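Local structure of polyhedrin (Antheraea mylitta cypovirus 4, 5A9C) at residues A[76-81]-A[142-147]; A[49-54]-A[197-202]; A[54-57]-A[63-66]; A[180-185]-A[189-194]. The protein assembles into the crystalline polyhedra, or occlusion bodies, that probably embed and protect cypovirus particles, and is represented here by a form lacking its base domain. All coordinates share one frame; numbering follows the deposited sequence.

Interaction 1 (A[76-81]-A[142-147]). Residue 76 of segment 76-81 comes from a tag, linker or insertion.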
loop_
_atom_site.group_PDB
_atom_site.type_symbol
_atom_site.label_atom_id
_atom_site.label_comp_id
_atom_site.label_asym_id
_atom_site.label_seq_id
_atom_site.Cartn_x
_atom_site.Cartn_y
_atom_site.Cartn_z
ATOM N N GLY A 76 11.861 -1.471 -22.878
ATOM C CA GLY A 76 10.504 -1.950 -23.051
ATOM C C GLY A 76 10.438 -3.460 -23.152
ATOM O O GLY A 76 9.395 -4.026 -23.477
ATOM N N ARG A 77 11.558 -4.119 -22.878
ATOM C CA ARG A 77 11.614 -5.575 -22.951
ATOM C C ARG A 77 11.137 -6.227 -21.660
ATOM O O ARG A 77 11.324 -5.687 -20.568
ATOM C CB ARG A 77 13.030 -6.057 -23.271
ATOM C CG ARG A 77 13.463 -5.847 -24.710
ATOM C CD ARG A 77 14.639 -6.748 -25.040
ATOM N NE ARG A 77 15.264 -6.407 -26.313
ATOM C CZ ARG A 77 16.559 -6.563 -26.566
ATOM N NH1 ARG A 77 17.361 -7.050 -25.630
ATOM N NH2 ARG A 77 17.053 -6.228 -27.750
ATOM N N TYR A 78 10.530 -7.400 -21.799
ATOM C CA TYR A 78 10.086 -8.181 -20.656
ATOM C C TYR A 78 11.210 -9.102 -20.180
ATOM O O TYR A 78 12.015 -9.570 -20.984
ATOM C CB TYR A 78 8.839 -8.994 -21.020
ATOM C CG TYR A 78 8.167 -9.634 -19.828
ATOM C CD1 TYR A 78 7.214 -8.941 -19.089
ATOM C CD2 TYR A 78 8.495 -10.923 -19.432
ATOM C CE1 TYR A 78 6.602 -9.521 -17.990
ATOM C CE2 TYR A 78 7.893 -11.507 -18.336
ATOM C CZ TYR A 78 6.945 -10.803 -17.621
ATOM O OH TYR A 78 6.345 -11.388 -16.532
ATOM N N PRO A 79 11.274 -9.361 -18.865
ATOM C CA PRO A 79 12.328 -10.204 -18.283
ATOM C C PRO A 79 12.220 -11.690 -18.641
ATOM O O PRO A 79 11.123 -12.217 -18.828
ATOM C CB PRO A 79 12.135 -10.013 -16.773
ATOM C CG PRO A 79 10.708 -9.609 -16.622
ATOM C CD PRO A 79 10.401 -8.779 -17.830
ATOM N N MET A 80 13.371 -12.349 -18.740
ATOM C CA MET A 80 13.439 -13.791 -18.965
ATOM C C MET A 80 12.972 -14.552 -17.731
ATOM O O MET A 80 12.493 -15.685 -17.821
ATOM C CB MET A 80 14.880 -14.203 -19.276
ATOM C CG MET A 80 15.462 -13.565 -20.526
ATOM S SD MET A 80 17.265 -13.526 -20.488
ATOM C CE MET A 80 17.640 -15.242 -20.140
ATOM N N GLY A 81 13.126 -13.925 -16.573
ATOM C CA GLY A 81 12.826 -14.575 -15.315
ATOM C C GLY A 81 13.274 -13.710 -14.162
ATOM O O GLY A 81 13.817 -12.623 -14.371
ATOM N N GLU A 142 6.104 -13.613 -21.471
ATOM C CA GLU A 142 5.556 -12.274 -21.642
ATOM C C GLU A 142 4.261 -12.054 -20.864
ATOM O O GLU A 142 3.365 -12.899 -20.866
ATOM C CB GLU A 142 5.348 -11.958 -23.127
ATOM C CG GLU A 142 5.000 -10.504 -23.402
ATOM C CD GLU A 142 4.934 -10.187 -24.883
ATOM O OE1 GLU A 142 5.164 -11.101 -25.703
ATOM O OE2 GLU A 142 4.654 -9.019 -25.228
ATOM N N HIS A 143 4.191 -10.911 -20.187
ATOM C CA HIS A 143 2.993 -10.481 -19.468
ATOM C C HIS A 143 2.739 -11.206 -18.145
ATOM O O HIS A 143 1.817 -10.847 -17.410
ATOM C CB HIS A 143 1.760 -10.541 -20.373
ATOM C CG HIS A 143 1.801 -9.566 -21.507
ATOM N ND1 HIS A 143 2.842 -8.678 -21.685
ATOM C CD2 HIS A 143 0.934 -9.335 -22.520
ATOM C CE1 HIS A 143 2.612 -7.944 -22.759
ATOM N NE2 HIS A 143 1.461 -8.323 -23.285
ATOM N N ASN A 144 3.544 -12.220 -17.842
ATOM C CA ASN A 144 3.518 -12.812 -16.509
ATOM C C ASN A 144 3.642 -11.708 -15.463
ATOM O O ASN A 144 4.261 -10.676 -15.716
ATOM C CB ASN A 144 4.669 -13.806 -16.324
ATOM C CG ASN A 144 4.227 -15.253 -16.431
ATOM O OD1 ASN A 144 4.943 -16.094 -16.977
ATOM N ND2 ASN A 144 3.049 -15.556 -15.904
ATOM N N THR A 145 3.044 -11.918 -14.297
ATOM C CA THR A 145 3.284 -11.040 -13.158
ATOM C C THR A 145 3.862 -11.861 -12.015
ATOM O O THR A 145 3.842 -13.088 -12.061
ATOM C CB THR A 145 2.007 -10.305 -12.700
ATOM O OG1 THR A 145 0.919 -11.233 -12.614
ATOM C CG2 THR A 145 1.650 -9.191 -13.678
ATOM N N VAL A 146 4.383 -11.185 -10.997
ATOM C CA VAL A 146 5.034 -11.875 -9.890
ATOM C C VAL A 146 4.417 -11.524 -8.538
ATOM O O VAL A 146 4.185 -10.356 -8.230
ATOM C CB VAL A 146 6.544 -11.568 -9.850
ATOM C CG1 VAL A 146 7.182 -12.216 -8.633
ATOM C CG2 VAL A 146 7.219 -12.035 -11.138
ATOM N N LYS A 147 4.157 -12.550 -7.734
ATOM C CA LYS A 147 3.635 -12.377 -6.386
ATOM C C LYS A 147 4.584 -13.025 -5.394
ATOM O O LYS A 147 5.031 -14.152 -5.605
ATOM C CB LYS A 147 2.252 -13.017 -6.260
ATOM C CG LYS A 147 1.155 -12.290 -7.009
ATOM C CD LYS A 147 -0.096 -13.150 -7.125
ATOM C CE LYS A 147 -0.584 -13.638 -5.768
ATOM N NZ LYS A 147 -1.705 -14.611 -5.922
#
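Y78 and E142 bring the two backbones together at a single point, their CA atoms 6.2 Å apart; neither the irregular segment 76-81 nor the turn at 142-144 pairs as a strand here. At H143 the chain adopts a positive phi (76°), which bends it round the end of the Y78 side chain before strand 145-151 begins. Y78 carries almost the whole contact. With CG opposite the backbone N across the CA-CB bond (chi1 -169°), its ring lies flat beneath the passing main chain. The CA of E142 sits over one face, 4.1 Å from the ring centroid, as a CH-pi contact, and H143 N lies over the same face, likewise offset toward the rim, 3.5 Å from Y78 CE1. The other face rests on CD of P79, the next residue, so the ring is held between backbone and proline. At the edge of the ring, the Y78 hydroxyl is placed to donate to N144 O, but at a modelled OH to O distance of 2.3 Å the detail is doubtful. A tyrosine suits this place, its flat ring taking a main chain on one face and a proline on the other, with the hydroxyl carried to the N144 carbonyl. The amide of N144 leads elsewhere: ND2 bonds to T100 O and OD1 to D141 N. Around the contact, Y78 also packs on L71 and L140. Beyond it, G81 enters strand 81-87 and pairs with Q45 of strand 38-45, whereas T145 and V146 open strand 145-151, hydrogen-bonded to T100 on one side and L66 of strand 61-66 on the other.

Interaction 2 (A[49-54]-A[197-202]); sequences GRYKAF and IAYIDQ
Y51, reached through G49 and R50, is the residue of 49-54 that meets Y199 and Q202. G49 has a positive phi (99°), easy for glycine, and R50 completes the approach with its backbone N bonded to S48 OG. In Y51, chi1 of -76° sets CG beside the backbone N and sends the ring across to 197-202. Its hydroxyl oxygen accepts a hydrogen bond from Q202 NE2, 2.7 Å from Y51 OH. The bond is nearly straight and lies close to the amide plane; NE2 arrives at the ring edge, and the amide and ring planes are only 22° apart. The extended glutamine also brings its CG to 3.3 Å from Y51 OH, a methylene lying against the oxygen. Y199 OH comes obliquely, 3.6 Å from Y51 CE2, but its hydroxyl is hydrogen-bonded to E185 OE2. K52 turns to the other face of the strand, where its NZ finds the carbonyls of E70 and L72. A53, small enough to lie under large neighbours, touches F43 and F182. The contact ties strand 51-58 of the six-stranded sheet to the short strand 199-200, with V188 of helix 185-195 packing beside both tyrosines and F43 of strand 38-45 meeting Y199 edge-to-face.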
loop_
_atom_site.group_PDB
_atom_site.type_symbol
_atom_site.label_atom_id
_atom_site.label_comp_id
_atom_site.label_asym_id
_atom_site.label_seq_id
_atom_site.Cartn_x
_atom_site.Cartn_y
_atom_site.Cartn_z
ATOM N N GLY A 49 21.093 -8.489 -20.878
ATOM C CA GLY A 49 22.146 -8.768 -19.920
ATOM C C GLY A 49 22.017 -7.870 -18.705
ATOM O O GLY A 49 22.698 -8.062 -17.696
ATOM N N ARG A 50 21.133 -6.882 -18.808
ATOM C CA ARG A 50 20.857 -5.974 -17.703
ATOM C C ARG A 50 19.903 -6.627 -16.710
ATOM O O ARG A 50 19.209 -7.585 -17.042
ATOM C CB ARG A 50 20.244 -4.672 -18.222
ATOM C CG ARG A 50 21.071 -3.978 -19.289
ATOM C CD ARG A 50 20.464 -2.638 -19.669
ATOM N NE ARG A 50 21.467 -1.579 -19.641
ATOM C CZ ARG A 50 21.691 -0.790 -18.595
ATOM N NH1 ARG A 50 20.976 -0.932 -17.487
ATOM N NH2 ARG A 50 22.631 0.144 -18.659
ATOM N N TYR A 51 19.885 -6.099 -15.489
ATOM C CA TYR A 51 18.993 -6.573 -14.438
ATOM C C TYR A 51 18.285 -5.393 -13.790
ATOM O O TYR A 51 18.791 -4.271 -13.798
ATOM C CB TYR A 51 19.776 -7.315 -13.350
ATOM C CG TYR A 51 20.224 -8.718 -13.706
ATOM C CD1 TYR A 51 21.273 -8.933 -14.593
ATOM C CD2 TYR A 51 19.611 -9.828 -13.133
ATOM C CE1 TYR A 51 21.690 -10.215 -14.910
ATOM C CE2 TYR A 51 20.026 -11.116 -13.442
ATOM C CZ TYR A 51 21.062 -11.303 -14.332
ATOM O OH TYR A 51 21.473 -12.580 -14.644
ATOM N N LYS A 52 17.111 -5.651 -13.227
ATOM C CA LYS A 52 16.449 -4.670 -12.379
ATOM C C LYS A 52 16.038 -5.333 -11.075
ATOM O O LYS A 52 15.452 -6.415 -11.076
ATOM C CB LYS A 52 15.235 -4.050 -13.073
ATOM C CG LYS A 52 14.591 -2.935 -12.260
ATOM C CD LYS A 52 13.801 -1.965 -13.126
ATOM C CE LYS A 52 12.564 -2.608 -13.726
ATOM N NZ LYS A 52 11.802 -1.639 -14.573
ATOM N N ALA A 53 16.356 -4.685 -9.962
ATOM C CA ALA A 53 16.088 -5.265 -8.654
ATOM C C ALA A 53 14.987 -4.515 -7.916
ATOM O O ALA A 53 14.983 -3.286 -7.864
ATOM C CB ALA A 53 17.364 -5.294 -7.818
ATOM N N PHE A 54 14.043 -5.272 -7.367
ATOM C CA PHE A 54 13.046 -4.728 -6.458
ATOM C C PHE A 54 13.403 -5.176 -5.046
ATOM O O PHE A 54 13.192 -6.332 -4.675
ATOM C CB PHE A 54 11.644 -5.192 -6.852
ATOM C CG PHE A 54 11.263 -4.813 -8.255
ATOM C CD1 PHE A 54 11.631 -5.611 -9.326
ATOM C CD2 PHE A 54 10.568 -3.642 -8.508
ATOM C CE1 PHE A 54 11.297 -5.259 -10.619
ATOM C CE2 PHE A 54 10.231 -3.286 -9.799
ATOM C CZ PHE A 54 10.596 -4.094 -10.855
ATOM N N ILE A 197 22.926 -10.533 0.984
ATOM C CA ILE A 197 21.694 -11.202 0.574
ATOM C C ILE A 197 21.988 -12.324 -0.418
ATOM O O ILE A 197 22.946 -12.252 -1.182
ATOM C CB ILE A 197 20.695 -10.222 -0.070
ATOM C CG1 ILE A 197 21.361 -9.467 -1.221
ATOM C CG2 ILE A 197 20.124 -9.264 0.979
ATOM C CD1 ILE A 197 20.433 -8.526 -1.959
ATOM N N ALA A 198 21.160 -13.360 -0.403
ATOM C CA ALA A 198 21.352 -14.486 -1.304
ATOM C C ALA A 198 21.210 -14.061 -2.759
ATOM O O ALA A 198 20.353 -13.243 -3.096
ATOM C CB ALA A 198 20.364 -15.596 -0.986
ATOM N N TYR A 199 22.063 -14.617 -3.614
ATOM C CA TYR A 199 21.922 -14.456 -5.056
ATOM C C TYR A 199 22.462 -15.692 -5.766
ATOM O O TYR A 199 23.414 -16.315 -5.306
ATOM C CB TYR A 199 22.627 -13.189 -5.560
ATOM C CG TYR A 199 22.556 -13.034 -7.064
ATOM C CD1 TYR A 199 21.364 -12.691 -7.692
ATOM C CD2 TYR A 199 23.678 -13.245 -7.858
ATOM C CE1 TYR A 199 21.297 -12.557 -9.075
ATOM C CE2 TYR A 199 23.617 -13.114 -9.233
ATOM C CZ TYR A 199 22.428 -12.773 -9.836
ATOM O OH TYR A 199 22.377 -12.650 -11.211
ATOM N N ILE A 200 21.833 -16.044 -6.882
ATOM C CA ILE A 200 22.251 -17.191 -7.681
ATOM C C ILE A 200 22.725 -16.681 -9.032
ATOM O O ILE A 200 21.944 -16.089 -9.779
ATOM C CB ILE A 200 21.081 -18.166 -7.905
ATOM C CG1 ILE A 200 20.391 -18.480 -6.578
ATOM C CG2 ILE A 200 21.562 -19.444 -8.603
ATOM C CD1 ILE A 200 19.146 -19.324 -6.726
ATOM N N ASP A 201 24.002 -16.887 -9.344
ATOM C CA ASP A 201 24.545 -16.363 -10.592
ATOM C C ASP A 201 24.066 -17.171 -11.796
ATOM O O ASP A 201 23.378 -18.178 -11.644
ATOM C CB ASP A 201 26.079 -16.222 -10.550
ATOM C CG ASP A 201 26.816 -17.546 -10.722
ATOM O OD1 ASP A 201 26.197 -18.563 -11.102
ATOM O OD2 ASP A 201 28.045 -17.554 -10.491
ATOM N N GLN A 202 24.426 -16.718 -12.992
ATOM C CA GLN A 202 23.892 -17.307 -14.218
ATOM C C GLN A 202 24.321 -18.755 -14.455
ATOM O O GLN A 202 23.744 -19.446 -15.296
ATOM C CB GLN A 202 24.221 -16.422 -15.424
ATOM C CG GLN A 202 23.487 -15.088 -15.391
ATOM C CD GLN A 202 23.891 -14.155 -16.518
ATOM O OE1 GLN A 202 24.641 -14.532 -17.418
ATOM N NE2 GLN A 202 23.388 -12.928 -16.471
#

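Interaction 3 (A[54-57]-A[63-66])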
loop_
_atom_site.group_PDB
_atom_site.type_symbol
_atom_site.label_atom_id
_atom_site.label_comp_id
_atom_site.label_asym_id
_atom_site.label_seq_id
_atom_site.Cartn_x
_atom_site.Cartn_y
_atom_site.Cartn_z
ATOM N N PHE A 54 14.043 -5.272 -7.367
ATOM C CA PHE A 54 13.046 -4.728 -6.458
ATOM C C PHE A 54 13.403 -5.176 -5.046
ATOM O O PHE A 54 13.192 -6.332 -4.675
ATOM C CB PHE A 54 11.644 -5.192 -6.852
ATOM C CG PHE A 54 11.263 -4.813 -8.255
ATOM C CD1 PHE A 54 11.631 -5.611 -9.326
ATOM C CD2 PHE A 54 10.568 -3.642 -8.508
ATOM C CE1 PHE A 54 11.297 -5.259 -10.619
ATOM C CE2 PHE A 54 10.231 -3.286 -9.799
ATOM C CZ PHE A 54 10.596 -4.094 -10.855
ATOM N N ASP A 55 13.954 -4.246 -4.274
ATOM C CA ASP A 55 14.572 -4.542 -2.987
ATOM C C ASP A 55 13.696 -4.065 -1.832
ATOM O O ASP A 55 13.498 -2.864 -1.652
ATOM C CB ASP A 55 15.932 -3.848 -2.929
ATOM C CG ASP A 55 16.771 -4.286 -1.748
ATOM O OD1 ASP A 55 16.226 -4.894 -0.807
ATOM O OD2 ASP A 55 17.985 -4.002 -1.769
ATOM N N TYR A 56 13.177 -5.011 -1.052
ATOM C CA TYR A 56 12.264 -4.691 0.040
ATOM C C TYR A 56 12.884 -5.004 1.397
ATOM O O TYR A 56 13.356 -6.114 1.629
ATOM C CB TYR A 56 10.955 -5.477 -0.093
ATOM C CG TYR A 56 10.257 -5.323 -1.427
ATOM C CD1 TYR A 56 10.552 -6.170 -2.484
ATOM C CD2 TYR A 56 9.302 -4.334 -1.624
ATOM C CE1 TYR A 56 9.918 -6.042 -3.703
ATOM C CE2 TYR A 56 8.662 -4.190 -2.841
ATOM C CZ TYR A 56 8.975 -5.049 -3.879
ATOM O OH TYR A 56 8.345 -4.916 -5.092
ATOM N N VAL A 57 12.881 -4.021 2.291
ATOM C CA VAL A 57 13.199 -4.277 3.690
ATOM C C VAL A 57 11.963 -4.006 4.541
ATOM O O VAL A 57 11.240 -3.037 4.308
ATOM C CB VAL A 57 14.413 -3.464 4.184
ATOM C CG1 VAL A 57 15.648 -3.825 3.371
ATOM C CG2 VAL A 57 14.143 -1.970 4.103
ATOM N N LYS A 63 3.990 -8.436 1.340
ATOM C CA LYS A 63 3.133 -8.902 0.259
ATOM C C LYS A 63 3.470 -8.118 -1.001
ATOM O O LYS A 63 3.331 -6.895 -1.032
ATOM C CB LYS A 63 1.657 -8.708 0.617
ATOM C CG LYS A 63 1.205 -9.482 1.841
ATOM C CD LYS A 63 -0.227 -9.130 2.214
ATOM C CE LYS A 63 -0.376 -7.635 2.449
ATOM N NZ LYS A 63 -1.763 -7.263 2.831
ATOM N N VAL A 64 3.923 -8.815 -2.037
ATOM C CA VAL A 64 4.348 -8.146 -3.260
ATOM C C VAL A 64 3.539 -8.580 -4.471
ATOM O O VAL A 64 3.277 -9.763 -4.661
ATOM C CB VAL A 64 5.837 -8.418 -3.565
ATOM C CG1 VAL A 64 6.225 -7.805 -4.904
ATOM C CG2 VAL A 64 6.709 -7.875 -2.456
ATOM N N PHE A 65 3.136 -7.606 -5.279
ATOM C CA PHE A 65 2.626 -7.878 -6.615
ATOM C C PHE A 65 3.306 -6.944 -7.597
ATOM O O PHE A 65 3.094 -5.732 -7.567
ATOM C CB PHE A 65 1.107 -7.708 -6.702
ATOM C CG PHE A 65 0.571 -7.788 -8.114
ATOM C CD1 PHE A 65 0.470 -9.006 -8.764
ATOM C CD2 PHE A 65 0.181 -6.642 -8.792
ATOM C CE1 PHE A 65 -0.014 -9.084 -10.060
ATOM C CE2 PHE A 65 -0.308 -6.715 -10.089
ATOM C CZ PHE A 65 -0.406 -7.937 -10.723
ATOM N N LEU A 66 4.143 -7.514 -8.453
ATOM C CA LEU A 66 4.798 -6.741 -9.492
ATOM C C LEU A 66 3.998 -6.870 -10.780
ATOM O O LEU A 66 3.868 -7.964 -11.330
ATOM C CB LEU A 66 6.234 -7.231 -9.691
ATOM C CG LEU A 66 7.132 -7.048 -8.460
ATOM C CD1 LEU A 66 8.450 -7.800 -8.610
ATOM C CD2 LEU A 66 7.374 -5.567 -8.179
#
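The hydroxyl oxygen of Y56 is hemmed in by methyl groups from the facing strand: L66 CD2 lies 3.3 Å from Y56 OH, and V64 CG1 lies 3.6 Å from the same oxygen. These are packing contacts; the Y56 ring gives the valine a flat face to pack on, and its hydroxyl reaches L66. That ring receives V64 CG2 over one face, 4.0 Å from the centroid and 15° off the normal. The valine straddles the tyrosine end with its fork: chi1 of 175° directs CG1 to the oxygen and CG2 to the ring. Two residues further along the strand, L66 packs on F54, its CD2 standing over the phenyl face with a closest approach of 3.7 Å to F54 CD2. L66 CD1 meets the same ring nearer CD1 of F54. The leucine is thus wedged between two aromatics, its CD2 touching a ring face on F54 and an oxygen on Y56, a role that suits a branched chain with two spread methyls. The intervening D55 and F65 point out of this layer; D55 OD2 forms a salt bridge with R39 NH2, while F65 packs on C176 of the third subunit. K63, likewise turned outward, bonds through NZ to the carbonyls of L170 and N173 of that subunit. The strand axes run antiparallel at 165° yet stay 10.3 Å apart, too far for backbone pairing. Consecutive strands joined by a short turn but facing each other through side chains form a beta-arch, which here carries the chain between the two sheets of a beta-sandwich.

Interaction 4 (A[180-185]-A[189-194])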
loop_
_atom_site.group_PDB
_atom_site.type_symbol
_atom_site.label_atom_id
_atom_site.label_comp_id
_atom_site.label_asym_id
_atom_site.label_seq_id
_atom_site.Cartn_x
_atom_site.Cartn_y
_atom_site.Cartn_z
ATOM N N ILE A 180 16.343 -0.807 -8.307
ATOM C CA ILE A 180 17.722 -0.575 -8.704
ATOM C C ILE A 180 18.008 -1.190 -10.065
ATOM O O ILE A 180 17.686 -2.354 -10.312
ATOM C CB ILE A 180 18.693 -1.155 -7.665
ATOM C CG1 ILE A 180 18.318 -0.649 -6.271
ATOM C CG2 ILE A 180 20.134 -0.794 -8.013
ATOM C CD1 ILE A 180 19.134 -1.246 -5.171
ATOM N N GLU A 181 18.606 -0.394 -10.944
ATOM C CA GLU A 181 18.977 -0.854 -12.275
ATOM C C GLU A 181 20.460 -1.203 -12.325
ATOM O O GLU A 181 21.301 -0.439 -11.854
ATOM C CB GLU A 181 18.653 0.218 -13.319
ATOM C CG GLU A 181 17.168 0.534 -13.439
ATOM C CD GLU A 181 16.887 1.648 -14.430
ATOM O OE1 GLU A 181 17.788 2.482 -14.662
ATOM O OE2 GLU A 181 15.765 1.690 -14.979
ATOM N N PHE A 182 20.771 -2.366 -12.887
ATOM C CA PHE A 182 22.150 -2.809 -13.037
ATOM C C PHE A 182 22.489 -2.987 -14.511
ATOM O O PHE A 182 21.677 -3.497 -15.284
ATOM C CB PHE A 182 22.373 -4.132 -12.301
ATOM C CG PHE A 182 22.081 -4.065 -10.828
ATOM C CD1 PHE A 182 20.812 -4.342 -10.346
ATOM C CD2 PHE A 182 23.079 -3.739 -9.925
ATOM C CE1 PHE A 182 20.543 -4.289 -8.992
ATOM C CE2 PHE A 182 22.816 -3.682 -8.571
ATOM C CZ PHE A 182 21.546 -3.959 -8.103
ATOM N N ASN A 183 23.692 -2.572 -14.896
ATOM C CA ASN A 183 24.140 -2.712 -16.279
ATOM C C ASN A 183 24.528 -4.147 -16.624
ATOM O O ASN A 183 24.275 -4.617 -17.731
ATOM C CB ASN A 183 25.314 -1.771 -16.566
ATOM C CG ASN A 183 24.943 -0.309 -16.411
ATOM O OD1 ASN A 183 23.792 0.077 -16.616
ATOM N ND2 ASN A 183 25.919 0.514 -16.043
ATOM N N THR A 184 25.141 -4.840 -15.669
ATOM C CA THR A 184 25.664 -6.183 -15.906
ATOM C C THR A 184 25.433 -7.062 -14.686
ATOM O O THR A 184 25.144 -6.556 -13.605
ATOM C CB THR A 184 27.177 -6.150 -16.186
ATOM O OG1 THR A 184 27.873 -5.734 -15.003
ATOM C CG2 THR A 184 27.494 -5.187 -17.322
ATOM N N GLU A 185 25.573 -8.376 -14.846
ATOM C CA GLU A 185 25.413 -9.270 -13.701
ATOM C C GLU A 185 26.482 -9.022 -12.640
ATOM O O GLU A 185 26.222 -9.171 -11.451
ATOM C CB GLU A 185 25.424 -10.747 -14.107
ATOM C CG GLU A 185 24.827 -11.636 -13.015
ATOM C CD GLU A 185 25.062 -13.123 -13.217
ATOM O OE1 GLU A 185 25.884 -13.509 -14.075
ATOM O OE2 GLU A 185 24.410 -13.914 -12.502
ATOM N N ILE A 189 25.930 -8.990 -8.700
ATOM C CA ILE A 189 26.652 -9.884 -7.801
ATOM C C ILE A 189 27.344 -9.141 -6.658
ATOM O O ILE A 189 27.229 -9.534 -5.494
ATOM C CB ILE A 189 27.671 -10.739 -8.576
ATOM C CG1 ILE A 189 26.939 -11.659 -9.559
ATOM C CG2 ILE A 189 28.534 -11.545 -7.617
ATOM C CD1 ILE A 189 27.844 -12.329 -10.572
ATOM N N ASP A 190 28.055 -8.066 -6.977
ATOM C CA ASP A 190 28.764 -7.323 -5.938
ATOM C C ASP A 190 27.778 -6.585 -5.039
ATOM O O ASP A 190 28.022 -6.410 -3.848
ATOM C CB ASP A 190 29.795 -6.362 -6.535
ATOM C CG ASP A 190 30.883 -5.989 -5.542
ATOM O OD1 ASP A 190 31.702 -6.868 -5.201
ATOM O OD2 ASP A 190 30.911 -4.828 -5.088
ATOM N N TYR A 191 26.658 -6.166 -5.615
ATOM C CA TYR A 191 25.587 -5.561 -4.835
ATOM C C TYR A 191 25.081 -6.549 -3.786
ATOM O O TYR A 191 24.929 -6.200 -2.616
ATOM C CB TYR A 191 24.439 -5.129 -5.750
ATOM C CG TYR A 191 23.277 -4.506 -5.016
ATOM C CD1 TYR A 191 23.230 -3.137 -4.786
ATOM C CD2 TYR A 191 22.225 -5.285 -4.551
ATOM C CE1 TYR A 191 22.170 -2.563 -4.113
ATOM C CE2 TYR A 191 21.161 -4.718 -3.876
ATOM C CZ TYR A 191 21.139 -3.357 -3.661
ATOM O OH TYR A 191 20.081 -2.787 -2.990
ATOM N N ALA A 192 24.830 -7.782 -4.215
ATOM C CA ALA A 192 24.314 -8.822 -3.331
ATOM C C ALA A 192 25.305 -9.185 -2.230
ATOM O O ALA A 192 24.920 -9.367 -1.077
ATOM C CB ALA A 192 23.928 -10.062 -4.133
ATOM N N LYS A 193 26.582 -9.295 -2.584
ATOM C CA LYS A 193 27.610 -9.584 -1.586
ATOM C C LYS A 193 27.679 -8.495 -0.515
ATOM O O LYS A 193 27.748 -8.788 0.677
ATOM C CB LYS A 193 28.983 -9.747 -2.243
ATOM C CG LYS A 193 29.140 -11.008 -3.084
ATOM C CD LYS A 193 30.547 -11.090 -3.664
ATOM C CE LYS A 193 30.624 -12.051 -4.844
ATOM N NZ LYS A 193 30.442 -13.467 -4.436
ATOM N N MET A 194 27.665 -7.237 -0.942
ATOM C CA MET A 194 27.803 -6.131 0.001
ATOM C C MET A 194 26.523 -5.872 0.794
ATOM O O MET A 194 26.573 -5.317 1.887
ATOM C CB MET A 194 28.267 -4.859 -0.714
ATOM C CG MET A 194 29.695 -4.931 -1.256
ATOM S SD MET A 194 30.949 -5.283 0.004
ATOM C CE MET A 194 31.156 -7.054 -0.188
#
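F182 turns its edge toward the face of Y191 in an edge-to-face aromatic pair, with centroids 5.1 Å apart and planes at 72°. Each ring owes its position to chi1. F182 takes -59°, which places CG beside the backbone N and lifts the ring off the strand; Y191 takes 179°, so its ring swings from the helix down to the sheet. The phenylalanine tip, CZ, stands 3.6 Å from Y191 CG, and CE2 also meets the tyrosine's CB. I180 projects its CD1 toward the far end of the tyrosine ring, though the modelled approach there is implausibly close and its detail doubtful. The Y191 hydroxyl is used: OH hydrogen-bonds to D55 OD2 on strand 51-58. Strand 176-182 is the outermost strand of the six-stranded sheet within this chain, and after a tight loop with T184 as N-cap the chain turns back as helix 185-195, laid over that sheet in a beta-loop-alpha unit. The helix opens with a classic i to i+4 bond, I189 N to E185 O at 2.8 Å and nearly straight. I189 drapes CG1 beside that same carbonyl, 3.2 Å from E185 O. E185 is stretched out, and its CG rests 3.9 Å from I189 CD1, so the methylenes take the apolar contact while OE2 goes on to Y199. T184 OG1 hydrogen-bonds to S186 OG, within the first turn.

How the interactions relate
From the N terminus, strand 51-58 opens both interaction 2 and interaction 3, which share F54. Interaction 3 closes first, a short loop carrying the chain into strand 61-66 of the three-stranded sheet. Interaction 1 follows in series, joining the loop before strand 81-87 to the turn before strand 145-151; interactions 1 and 3 meet where strands 145-151 and 61-66 run side by side. Interaction 4, a local closure, brings helix 185-195 back onto strand 176-182. Interaction 2 closes last and encloses interactions 1 and 4. E185 and Y199 connect interactions 2 and 4, while D55 and Y191 connect interactions 3 and 4.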